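Local coordinates for protein multi-copper Oxidase CueO (Ochrobactrum, PDB 6EVG) that is a laccase-like multicopper oxidase that oxidises phenolic substrates, including lignin model compounds and lignosulfonate, probably with reduction of dioxygen to water, at residues Trp92-Gly103 against Trp115-Gln123. Numbering follows the deposited sequence.
With EDO (1,2-ethanediol), chain C.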
loop_
_atom_site.group_PDB
_atom_site.type_symbol
_atom_site.label_atom_id
_atom_site.label_comp_id
_atom_site.label_asym_id
_atom_site.label_seq_id
_atom_site.Cartn_x
_atom_site.Cartn_y
_atom_site.Cartn_z
ATOM N N TRP A 92 7.905 4.563 -5.482
ATOM C CA TRP A 92 6.672 4.951 -6.165
ATOM C C TRP A 92 5.861 3.650 -6.352
ATOM O O TRP A 92 5.928 2.982 -7.388
ATOM C CB TRP A 92 6.966 5.653 -7.490
ATOM C CG TRP A 92 7.983 6.726 -7.442
ATOM C CD1 TRP A 92 9.133 6.746 -8.142
ATOM C CD2 TRP A 92 7.941 7.949 -6.686
ATOM N NE1 TRP A 92 9.862 7.870 -7.859
ATOM C CE2 TRP A 92 9.173 8.634 -6.953
ATOM C CE3 TRP A 92 7.024 8.548 -5.811
ATOM C CZ2 TRP A 92 9.467 9.857 -6.359
ATOM C CZ3 TRP A 92 7.336 9.746 -5.218
ATOM C CH2 TRP A 92 8.562 10.393 -5.498
ATOM N N HIS A 93 5.135 3.302 -5.295
ATOM C CA HIS A 93 4.428 2.007 -5.123
ATOM C C HIS A 93 3.145 2.013 -5.954
ATOM O O HIS A 93 2.128 2.549 -5.539
ATOM C CB HIS A 93 4.197 1.822 -3.637
ATOM C CG HIS A 93 3.739 0.459 -3.221
ATOM N ND1 HIS A 93 4.161 -0.076 -2.008
ATOM C CD2 HIS A 93 2.852 -0.385 -3.797
ATOM C CE1 HIS A 93 3.526 -1.233 -1.859
ATOM N NE2 HIS A 93 2.728 -1.449 -2.909
ATOM N N GLY A 94 3.244 1.407 -7.140
ATOM C CA GLY A 94 2.191 1.390 -8.120
ATOM C C GLY A 94 2.407 2.209 -9.353
ATOM O O GLY A 94 1.720 2.059 -10.354
ATOM N N LEU A 95 3.412 3.097 -9.317
ATOM C CA LEU A 95 3.741 3.883 -10.499
ATOM C C LEU A 95 4.561 3.058 -11.458
ATOM O O LEU A 95 5.361 2.204 -11.033
ATOM C CB LEU A 95 4.524 5.158 -10.077
ATOM C CG LEU A 95 4.486 6.323 -11.028
ATOM C CD1 LEU A 95 3.037 6.890 -11.100
ATOM C CD2 LEU A 95 5.453 7.399 -10.610
ATOM N N PHE A 96 4.340 3.251 -12.767
ATOM C CA PHE A 96 5.119 2.486 -13.770
ATOM C C PHE A 96 6.305 3.345 -14.214
ATOM O O PHE A 96 6.148 4.316 -14.969
ATOM C CB PHE A 96 4.301 2.125 -14.981
ATOM C CG PHE A 96 3.262 1.032 -14.816
ATOM C CD1 PHE A 96 2.719 0.657 -13.599
ATOM C CD2 PHE A 96 2.766 0.424 -15.953
ATOM C CE1 PHE A 96 1.728 -0.337 -13.533
ATOM C CE2 PHE A 96 1.780 -0.557 -15.871
ATOM C CZ PHE A 96 1.285 -0.928 -14.664
ATOM N N VAL A 97 7.492 2.946 -13.745
ATOM C CA VAL A 97 8.757 3.613 -14.107
ATOM C C VAL A 97 9.844 2.567 -14.265
ATOM O O VAL A 97 9.834 1.543 -13.580
ATOM C CB VAL A 97 9.195 4.673 -13.063
ATOM C CG1 VAL A 97 8.274 5.871 -13.059
ATOM C CG2 VAL A 97 9.384 4.087 -11.666
ATOM N N PRO A 98 10.855 2.884 -15.067
ATOM C CA PRO A 98 12.082 2.085 -15.004
ATOM C C PRO A 98 12.753 2.270 -13.654
ATOM O O PRO A 98 12.549 3.278 -12.984
ATOM C CB PRO A 98 12.962 2.634 -16.132
ATOM C CG PRO A 98 12.446 3.979 -16.370
ATOM C CD PRO A 98 10.984 4.020 -15.973
ATOM N N SER A 99 13.575 1.287 -13.270
ATOM C CA SER A 99 14.123 1.301 -11.920
ATOM C C SER A 99 15.015 2.497 -11.635
ATOM O O SER A 99 15.113 2.898 -10.480
ATOM C CB SER A 99 14.868 0.014 -11.604
ATOM O OG SER A 99 16.087 -0.032 -12.370
ATOM N N ILE A 100 15.608 3.093 -12.648
ATOM C CA ILE A 100 16.455 4.277 -12.419
ATOM C C ILE A 100 15.657 5.482 -11.931
ATOM O O ILE A 100 16.266 6.453 -11.493
ATOM C CB ILE A 100 17.222 4.661 -13.709
ATOM C CG1 ILE A 100 16.331 4.978 -14.888
ATOM C CG2 ILE A 100 18.332 3.620 -13.953
ATOM C CD1 ILE A 100 17.052 5.734 -16.023
ATOM N N LEU A 101 14.313 5.465 -12.017
ATOM C CA LEU A 101 13.464 6.561 -11.534
ATOM C C LEU A 101 12.799 6.247 -10.196
ATOM O O LEU A 101 12.002 7.083 -9.720
ATOM C CB LEU A 101 12.406 6.921 -12.555
ATOM C CG LEU A 101 12.920 7.223 -13.942
ATOM C CD1 LEU A 101 11.811 7.608 -14.895
ATOM C CD2 LEU A 101 13.968 8.263 -13.973
ATOM N N ASP A 102 13.118 5.089 -9.604
ATOM C CA ASP A 102 12.488 4.675 -8.349
ATOM C C ASP A 102 13.483 4.667 -7.221
ATOM O O ASP A 102 14.696 4.616 -7.459
ATOM C CB ASP A 102 11.874 3.280 -8.552
ATOM C CG ASP A 102 10.720 2.946 -7.585
ATOM O OD1 ASP A 102 10.350 3.816 -6.789
ATOM O OD2 ASP A 102 10.252 1.791 -7.650
ATOM N N GLY A 103 12.995 4.756 -5.991
ATOM C CA GLY A 103 13.848 4.843 -4.815
ATOM C C GLY A 103 13.954 3.523 -4.054
ATOM O O GLY A 103 12.972 2.772 -3.933
ATOM N N TRP A 115 16.512 14.765 -4.658
ATOM C CA TRP A 115 16.444 13.753 -5.741
ATOM C C TRP A 115 15.252 14.145 -6.581
ATOM O O TRP A 115 14.137 14.271 -6.035
ATOM C CB TRP A 115 16.238 12.370 -5.096
ATOM C CG TRP A 115 15.981 11.226 -6.026
ATOM C CD1 TRP A 115 16.762 10.793 -7.005
ATOM C CD2 TRP A 115 14.859 10.290 -5.951
ATOM N NE1 TRP A 115 16.173 9.645 -7.603
ATOM C CE2 TRP A 115 15.029 9.315 -6.928
ATOM C CE3 TRP A 115 13.712 10.238 -5.151
ATOM C CZ2 TRP A 115 14.079 8.251 -7.106
ATOM C CZ3 TRP A 115 12.790 9.218 -5.321
ATOM C CH2 TRP A 115 12.990 8.250 -6.261
ATOM N N LYS A 116 15.460 14.342 -7.883
ATOM C CA LYS A 116 14.425 14.942 -8.720
ATOM C C LYS A 116 14.176 14.149 -9.999
ATOM O O LYS A 116 14.406 14.633 -11.144
ATOM C CB LYS A 116 14.805 16.378 -9.058
ATOM C CG LYS A 116 15.085 17.238 -7.851
ATOM C CD LYS A 116 15.389 18.679 -8.175
ATOM C CE LYS A 116 15.667 19.506 -6.937
ATOM N NZ LYS A 116 15.824 20.954 -7.224
ATOM N N PRO A 117 13.777 12.880 -9.885
ATOM C CA PRO A 117 13.479 12.082 -11.071
ATOM C C PRO A 117 12.345 12.695 -11.913
ATOM O O PRO A 117 11.365 13.229 -11.358
ATOM C CB PRO A 117 13.065 10.729 -10.497
ATOM C CG PRO A 117 12.548 11.070 -9.139
ATOM C CD PRO A 117 13.444 12.166 -8.630
ATOM N N GLU A 118 12.487 12.585 -13.217
ATOM C CA GLU A 118 11.504 13.072 -14.160
ATOM C C GLU A 118 10.787 11.895 -14.800
ATOM O O GLU A 118 11.417 11.061 -15.444
ATOM C CB GLU A 118 12.198 13.905 -15.233
ATOM C CG GLU A 118 12.907 15.115 -14.643
ATOM C CD GLU A 118 13.712 15.926 -15.627
ATOM O OE1 GLU A 118 13.670 15.657 -16.849
ATOM O OE2 GLU A 118 14.342 16.912 -15.135
ATOM N N VAL A 119 9.493 11.821 -14.590
ATOM C CA VAL A 119 8.661 10.666 -15.001
ATOM C C VAL A 119 7.676 11.052 -16.055
ATOM O O VAL A 119 6.973 12.043 -15.927
ATOM C CB VAL A 119 7.919 10.064 -13.769
ATOM C CG1 VAL A 119 6.966 8.990 -14.194
ATOM C CG2 VAL A 119 8.913 9.649 -12.691
ATOM N N LYS A 120 7.539 10.194 -17.047
ATOM C CA LYS A 120 6.540 10.317 -18.084
ATOM C C LYS A 120 5.501 9.246 -17.831
ATOM O O LYS A 120 5.785 8.040 -17.978
ATOM C CB LYS A 120 7.207 10.176 -19.450
ATOM C CG LYS A 120 6.242 10.469 -20.589
ATOM C CD LYS A 120 6.855 10.260 -21.980
ATOM C CE LYS A 120 7.855 11.264 -22.363
ATOM N NZ LYS A 120 8.348 11.047 -23.744
ATOM N N ILE A 121 4.319 9.643 -17.428
ATOM C CA ILE A 121 3.269 8.699 -16.983
ATOM C C ILE A 121 2.581 8.039 -18.170
ATOM O O ILE A 121 2.099 8.730 -19.056
ATOM C CB ILE A 121 2.248 9.454 -16.127
ATOM C CG1 ILE A 121 2.890 10.185 -14.923
ATOM C CG2 ILE A 121 1.143 8.516 -15.697
ATOM C CD1 ILE A 121 3.507 9.330 -13.881
ATOM N N GLN A 122 2.544 6.694 -18.145
ATOM C CA GLN A 122 1.753 5.965 -19.160
ATOM C C GLN A 122 1.385 4.629 -18.538
ATOM O O GLN A 122 2.163 3.684 -18.511
ATOM C CB GLN A 122 2.515 5.795 -20.471
ATOM C CG GLN A 122 1.640 5.163 -21.539
ATOM C CD GLN A 122 2.286 4.929 -22.866
ATOM O OE1 GLN A 122 3.115 5.720 -23.353
ATOM N NE2 GLN A 122 1.905 3.830 -23.528
ATOM N N GLN A 123 0.178 4.571 -17.947
ATOM C CA GLN A 123 -0.261 3.386 -17.221
ATOM C C GLN A 123 -1.764 3.462 -16.995
ATOM O O GLN A 123 -2.350 4.551 -17.058
ATOM C CB GLN A 123 0.474 3.228 -15.890
ATOM C CG GLN A 123 0.118 4.303 -14.876
ATOM C CD GLN A 123 0.987 4.160 -13.660
ATOM O OE1 GLN A 123 2.086 4.722 -13.576
ATOM N NE2 GLN A 123 0.533 3.334 -12.708
HETATM C C1 EDO C . 13.160 0.143 -6.687
HETATM O O1 EDO C . 11.811 -0.312 -6.846
HETATM C C2 EDO C . 13.840 -0.229 -5.432
HETATM O O2 EDO C . 13.009 0.034 -4.290
HETATM O O HOH W 1 3.665 5.628 -15.734
HETATM O O HOH W 2 7.242 5.847 -17.032
HETATM O O HOH W 3 17.335 8.261 -9.795
#
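Q123 grips the backbone at G94 and F96, where the type II turn W92-L95 runs out, with both ends of its amide. NE2 donates to the carbonyl O of G94 (2.9 Å), which lies close to the amide plane, while OE1 accepts from the backbone N of F96 at 2.8 Å, a nearly straight bond (164°) that arrives from above the carbonyl plane. CB of Q123 rests on one face of the F96 ring, 3.8 Å from its centroid, in a CH-pi contact, while chi1 of 68° turns the extended chain past the CD1 rim, where NE2 lies 3.6 Å from F96 CD1. An alanine here would probably leave the G94 carbonyl and the F96 amide without their mates and a bridging water without OE1.

Apolar branches fill the middle. L95 CD1 meets I121 CD1 at 3.7 Å, the two side chains crossing at about a right angle, and V97 CG1 abuts both methyls of V119. L101 CD1 reaches the E118 carbonyl O and V119 CG2.

At the far end the W92 and W115 indoles run nearly parallel (planes 8° apart) but meet rim to rim, W92 CZ2 lying 3.5 Å from W115 CZ3. The L101 carbonyl O receives W92 NE1 in the indole plane, and P117 CD covers one face of W115 over its centre. D102 OD1 gathers the amides of W92 and G103.

The contact thus ties the loop following strand 91-93 in one sheet of the cupredoxin-type domain to strand 114-120 at the edge of the other. H91-W92-H93 forms the His-X-His motif that, as in relatives, probably serves the trinuclear copper cluster; H93 is hydrogen-bonded to H131 and stacked on H437. Backbone groups of G94 and F96 are satisfied by one glutamine and two waters, one joining F96 O, Q122 N and Q123 OE1, the other F96 O and K120 O, so OE1 accepts twice beside an apolar core and the indole pair.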